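Side-chain contacts in 11R-lipoxygenase (Gersemia fruticosa, PDB 3VF1), which probably catalyses the calcium-dependent addition of molecular oxygen to polyunsaturated fatty acids at a non-heme iron centre, giving 11R products: residues K299-E303 and G304-I308; L235-P238 and A239-S242. All coordinates share one frame; numbering follows the deposited sequence.

Interaction 1 (K299-E303 and G304-I308); sequences KAMKE and GLIFI
Ile306 leans back against the helix end just ahead of it, and its CG1 touches two side chains of the last turn, Ala300 and Met301, in directions roughly at right angles. That carbon lies 3.6 Å from Ala300 CB, with Met301 CG at the same 3.6 Å from Ile306 CG1. A chi1 of -62° turns CG1 away from the carbonyl of Ile306 and back toward the helix. Ile306 CD1 continues along Ala300, 3.8 Å from Ala300 CB, while the Met301 chain passes aslant over the isoleucine. Leu335 and Tyr337 of strand 333-338 complete this close-packed side.

What brings the chain round is a Schellman motif. Leu305 N gives a nearly straight bond (161°) to Ala300 O over 2.9 Å, and Gly304 N reaches Met301 O at 3.0 Å. Gly304 takes a positive phi of 71°, and a CB there would run into the carbonyl oxygen of Glu303. Beside the two bonds, Ala300 CB and Leu305 CB approach to 4.4 Å, a loose version of the apolar pair that often flanks a Schellman motif.

The solvent side is looser. Glu303 and Leu305 run side by side in the same direction, with Glu303 OE1 no nearer than 4.1 Å to Leu305 CD1; OE1 instead hydrogen-bonds to Tyr295 OH. Backbone bonds close the turn, the apolar contacts with Ile306 are likely to contribute to how the helix end sits against the strand, and the one carboxylate is engaged elsewhere.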
ATOM      1  N   LYS A 299      18.036 -13.582  33.464  1.00 36.42           N
ATOM      2  CA  LYS A 299      16.702 -13.759  34.026  1.00 36.77           C
ATOM      3  C   LYS A 299      15.661 -13.036  33.178  1.00 35.24           C
ATOM      4  O   LYS A 299      14.562 -13.541  32.962  1.00 37.24           O
ATOM      5  CB  LYS A 299      16.657 -13.237  35.463  1.00 37.08           C
ATOM      6  CG  LYS A 299      15.311 -13.416  36.150  1.00 40.33           C
ATOM      7  CD  LYS A 299      15.348 -12.915  37.586  1.00 38.79           C
ATOM      8  CE  LYS A 299      13.986 -13.037  38.251  1.00 46.74           C
ATOM      9  NZ  LYS A 299      13.993 -12.533  39.655  1.00 50.38           N
ATOM     10  N   ALA A 300      16.015 -11.848  32.704  1.00 36.37           N
ATOM     11  CA  ALA A 300      15.114 -11.057  31.875  1.00 33.44           C
ATOM     12  C   ALA A 300      14.725 -11.816  30.611  1.00 29.25           C
ATOM     13  O   ALA A 300      13.572 -11.780  30.191  1.00 29.37           O
ATOM     14  CB  ALA A 300      15.761  -9.729  31.514  1.00 31.12           C
ATOM     15  N   MET A 301      15.689 -12.504  30.007  1.00 31.57           N
ATOM     16  CA  MET A 301      15.431 -13.255  28.781  1.00 35.70           C
ATOM     17  C   MET A 301      14.532 -14.459  29.043  1.00 33.68           C
ATOM     18  O   MET A 301      13.613 -14.728  28.271  1.00 35.87           O
ATOM     19  CB  MET A 301      16.744 -13.704  28.135  1.00 35.66           C
ATOM     20  CG  MET A 301      17.458 -12.597  27.373  1.00 37.15           C
ATOM     21  SD  MET A 301      18.778 -13.201  26.305  1.00 44.53           S
ATOM     22  CE  MET A 301      19.970 -13.755  27.527  1.00 46.68           C
ATOM     23  N   LYS A 302      14.796 -15.178  30.130  1.00 34.16           N
ATOM     24  CA  LYS A 302      13.965 -16.317  30.508  1.00 35.92           C
ATOM     25  C   LYS A 302      12.499 -15.916  30.625  1.00 35.64           C
ATOM     26  O   LYS A 302      11.608 -16.694  30.282  1.00 35.24           O
ATOM     27  CB  LYS A 302      14.431 -16.919  31.837  1.00 36.51           C
ATOM     28  CG  LYS A 302      15.410 -18.075  31.703  1.00 48.90           C
ATOM     29  CD  LYS A 302      16.820 -17.592  31.418  1.00 57.91           C
ATOM     30  CE  LYS A 302      17.798 -18.754  31.356  1.00 66.64           C
ATOM     31  NZ  LYS A 302      19.213 -18.294  31.265  1.00 71.38           N
ATOM     32  N   GLU A 303      12.251 -14.701  31.109  1.00 32.36           N
ATOM     33  CA  GLU A 303      10.885 -14.246  31.360  1.00 34.05           C
ATOM     34  C   GLU A 303      10.283 -13.497  30.171  1.00 29.61           C
ATOM     35  O   GLU A 303       9.164 -12.994  30.253  1.00 31.80           O
ATOM     36  CB  GLU A 303      10.843 -13.366  32.612  1.00 34.66           C
ATOM     37  CG  GLU A 303      11.269 -14.087  33.883  1.00 38.12           C
ATOM     38  CD  GLU A 303      10.898 -13.324  35.140  1.00 49.02           C
ATOM     39  OE1 GLU A 303      10.246 -12.264  35.024  1.00 47.73           O
ATOM     40  OE2 GLU A 303      11.254 -13.786  36.246  1.00 48.40           O
ATOM     41  N   GLY A 304      11.025 -13.422  29.072  1.00 31.02           N
ATOM     42  CA  GLY A 304      10.521 -12.806  27.858  1.00 34.61           C
ATOM     43  C   GLY A 304      10.394 -11.297  27.952  1.00 33.77           C
ATOM     44  O   GLY A 304       9.429 -10.721  27.450  1.00 28.98           O
ATOM     45  N   LEU A 305      11.369 -10.658  28.593  1.00 29.36           N
ATOM     46  CA  LEU A 305      11.368  -9.208  28.746  1.00 26.13           C
ATOM     47  C   LEU A 305      12.394  -8.559  27.820  1.00 24.33           C
ATOM     48  O   LEU A 305      12.539  -7.341  27.804  1.00 24.59           O
ATOM     49  CB  LEU A 305      11.678  -8.828  30.194  1.00 25.43           C
ATOM     50  CG  LEU A 305      10.781  -9.450  31.263  1.00 28.94           C
ATOM     51  CD1 LEU A 305      11.256  -9.050  32.652  1.00 28.79           C
ATOM     52  CD2 LEU A 305       9.331  -9.044  31.055  1.00 26.33           C
ATOM     53  N   ILE A 306      13.102  -9.377  27.049  1.00 24.67           N
ATOM     54  CA  ILE A 306      14.170  -8.879  26.189  1.00 27.32           C
ATOM     55  C   ILE A 306      13.804  -9.032  24.718  1.00 24.95           C
ATOM     56  O   ILE A 306      13.498 -10.129  24.258  1.00 26.40           O
ATOM     57  CB  ILE A 306      15.488  -9.628  26.451  1.00 28.03           C
ATOM     58  CG1 ILE A 306      15.954  -9.401  27.892  1.00 26.27           C
ATOM     59  CG2 ILE A 306      16.561  -9.179  25.469  1.00 25.54           C
ATOM     60  CD1 ILE A 306      16.443  -7.995  28.168  1.00 27.24           C
ATOM     61  N   PHE A 307      13.847  -7.924  23.988  1.00 22.54           N
ATOM     62  CA  PHE A 307      13.538  -7.923  22.565  1.00 21.60           C
ATOM     63  C   PHE A 307      14.716  -7.365  21.778  1.00 24.06           C
ATOM     64  O   PHE A 307      15.566  -6.675  22.336  1.00 23.39           O
ATOM     65  CB  PHE A 307      12.275  -7.104  22.301  1.00 23.63           C
ATOM     66  CG  PHE A 307      11.060  -7.635  23.005  1.00 26.64           C
ATOM     67  CD1 PHE A 307      10.906  -7.465  24.371  1.00 25.37           C
ATOM     68  CD2 PHE A 307      10.074  -8.310  22.304  1.00 24.24           C
ATOM     69  CE1 PHE A 307       9.793  -7.958  25.023  1.00 26.98           C
ATOM     70  CE2 PHE A 307       8.959  -8.802  22.952  1.00 26.16           C
ATOM     71  CZ  PHE A 307       8.819  -8.626  24.313  1.00 27.80           C
ATOM     72  N   ILE A 308      14.763  -7.665  20.484  1.00 24.18           N
ATOM     73  CA  ILE A 308      15.918  -7.318  19.667  1.00 20.31           C
ATOM     74  C   ILE A 308      15.527  -6.880  18.259  1.00 22.73           C
ATOM     75  O   ILE A 308      14.552  -7.369  17.694  1.00 28.09           O
ATOM     76  CB  ILE A 308      16.879  -8.517  19.558  1.00 25.37           C
ATOM     77  CG1 ILE A 308      18.149  -8.129  18.796  1.00 27.81           C
ATOM     78  CG2 ILE A 308      16.189  -9.689  18.878  1.00 27.53           C
ATOM     79  CD1 ILE A 308      19.225  -9.199  18.820  1.00 25.27           C
TER

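Interaction 2 (L235-P238 and A239-S242); sequences LITP and AIKS
A type I beta turn carries the chain from Thr237 to Ile240, in the long loop between helix 208-213 and helix 247-250. It is closed by Ile240 N, which donates to Thr237 O at 2.8 Å, bent to 146° at the hydrogen. Pro238 and Ala239 occupy the two corners.

The threonine hydroxyl adds an ST turn to the same bend. A chi1 of 64° swings OG1 over the backbone toward the corner, where Ala239 N reaches Thr237 OG1 over 3.3 Å. The methyl of Ala239 is pressed to the same oxygen, CB being 3.3 Å from Thr237 OG1. OG1 is also hydrogen-bonded to Leu214 O, so one hydroxyl ties the turn to the chain leaving helix 208-213. A valine here would probably leave both Ala239 N and Leu214 O without their mate.

Ile240, which ends the turn, is buried, its CB 3.5 Å from Thr237 O. Ile236 flanks it more loosely, Ile236 CG2 to Ile240 CB being 4.3 Å. Beyond the turn, Ile240 rests on Met583 of helix 582-586 and on Asn630 of helix 619-632.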
ATOM      1  N   LEU A 235      11.983  23.002   8.981  1.00 36.56           N
ATOM      2  CA  LEU A 235      11.434  22.350   7.799  1.00 36.61           C
ATOM      3  C   LEU A 235       9.916  22.222   7.871  1.00 38.39           C
ATOM      4  O   LEU A 235       9.264  21.933   6.867  1.00 39.36           O
ATOM      5  CB  LEU A 235      12.068  20.970   7.613  1.00 34.97           C
ATOM      6  CG  LEU A 235      13.586  20.973   7.428  1.00 35.30           C
ATOM      7  CD1 LEU A 235      14.107  19.568   7.193  1.00 35.07           C
ATOM      8  CD2 LEU A 235      13.981  21.890   6.280  1.00 40.48           C
ATOM      9  N   ILE A 236       9.354  22.437   9.057  1.00 36.27           N
ATOM     10  CA  ILE A 236       7.909  22.359   9.231  1.00 37.36           C
ATOM     11  C   ILE A 236       7.276  23.741   9.108  1.00 40.95           C
ATOM     12  O   ILE A 236       7.049  24.430  10.104  1.00 40.24           O
ATOM     13  CB  ILE A 236       7.531  21.739  10.583  1.00 41.04           C
ATOM     14  CG1 ILE A 236       8.219  20.383  10.750  1.00 39.88           C
ATOM     15  CG2 ILE A 236       6.019  21.588  10.692  1.00 40.16           C
ATOM     16  CD1 ILE A 236       7.954  19.416   9.611  1.00 37.16           C
ATOM     17  N   THR A 237       7.000  24.134   7.869  1.00 40.69           N
ATOM     18  CA  THR A 237       6.365  25.407   7.577  1.00 39.10           C
ATOM     19  C   THR A 237       4.853  25.226   7.541  1.00 44.43           C
ATOM     20  O   THR A 237       4.359  24.103   7.630  1.00 42.54           O
ATOM     21  CB  THR A 237       6.832  25.942   6.214  1.00 42.69           C
ATOM     22  OG1 THR A 237       6.406  25.045   5.179  1.00 47.16           O
ATOM     23  CG2 THR A 237       8.347  26.069   6.183  1.00 40.61           C
ATOM     24  N   PRO A 238       4.105  26.335   7.419  1.00 51.16           N
ATOM     25  CA  PRO A 238       2.649  26.235   7.282  1.00 43.29           C
ATOM     26  C   PRO A 238       2.234  25.398   6.073  1.00 41.54           C
ATOM     27  O   PRO A 238       1.088  24.953   6.003  1.00 49.51           O
ATOM     28  CB  PRO A 238       2.215  27.693   7.106  1.00 41.23           C
ATOM     29  CG  PRO A 238       3.276  28.481   7.793  1.00 41.05           C
ATOM     30  CD  PRO A 238       4.551  27.736   7.538  1.00 40.32           C
ATOM     31  N   ALA A 239       3.157  25.189   5.137  1.00 43.84           N
ATOM     32  CA  ALA A 239       2.889  24.351   3.974  1.00 43.38           C
ATOM     33  C   ALA A 239       2.673  22.899   4.402  1.00 47.22           C
ATOM     34  O   ALA A 239       1.973  22.140   3.731  1.00 46.71           O
ATOM     35  CB  ALA A 239       4.030  24.448   2.977  1.00 39.32           C
ATOM     36  N   ILE A 240       3.283  22.521   5.522  1.00 46.40           N
ATOM     37  CA  ILE A 240       3.057  21.209   6.115  1.00 46.14           C
ATOM     38  C   ILE A 240       1.858  21.306   7.050  1.00 46.22           C
ATOM     39  O   ILE A 240       1.967  21.809   8.168  1.00 45.71           O
ATOM     40  CB  ILE A 240       4.285  20.726   6.906  1.00 45.86           C
ATOM     41  CG1 ILE A 240       5.555  20.870   6.064  1.00 43.72           C
ATOM     42  CG2 ILE A 240       4.097  19.283   7.350  1.00 45.62           C
ATOM     43  CD1 ILE A 240       5.510  20.118   4.753  1.00 44.53           C
ATOM     44  N   LYS A 241       0.712  20.820   6.586  1.00 48.22           N
ATOM     45  CA  LYS A 241      -0.554  21.057   7.273  1.00 54.69           C
ATOM     46  C   LYS A 241      -0.735  20.213   8.532  1.00 50.01           C
ATOM     47  O   LYS A 241      -1.520  20.571   9.412  1.00 44.32           O
ATOM     48  CB  LYS A 241      -1.719  20.834   6.309  1.00 54.04           C
ATOM     49  CG  LYS A 241      -1.650  21.730   5.085  1.00 61.20           C
ATOM     50  CD  LYS A 241      -2.930  21.693   4.266  1.00 75.85           C
ATOM     51  CE  LYS A 241      -2.835  22.615   3.058  1.00 77.67           C
ATOM     52  NZ  LYS A 241      -2.538  24.028   3.440  1.00 76.43           N
ATOM     53  N   SER A 242      -0.016  19.100   8.623  1.00 45.70           N
ATOM     54  CA  SER A 242      -0.085  18.261   9.815  1.00 47.34           C
ATOM     55  C   SER A 242       0.605  18.934  11.001  1.00 44.31           C
ATOM     56  O   SER A 242       0.381  18.561  12.151  1.00 45.77           O
ATOM     57  CB  SER A 242       0.539  16.889   9.553  1.00 47.06           C
ATOM     58  OG  SER A 242       1.869  17.005   9.082  1.00 48.45           O
TER

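Both contacts are local reversals of the chain within the lipoxygenase part of the protein. Both are partly buried, each setting a buried isoleucine against the protein while residues such as Glu303 and Pro238 stay exposed, but they serve different elements. Interaction 1 joins a helix end to a strand of a small antiparallel sheet; interaction 2 bends a loop that lies on helices. The chemistry differs as well: in 299-308 the capping bonds are all backbone and the side chains meeting across them are mainly apolar, whereas in 235-242 a hydroxyl shares the bonding with a backbone carbonyl. Their centres are about 41 Å apart, and both lie away from the iron site.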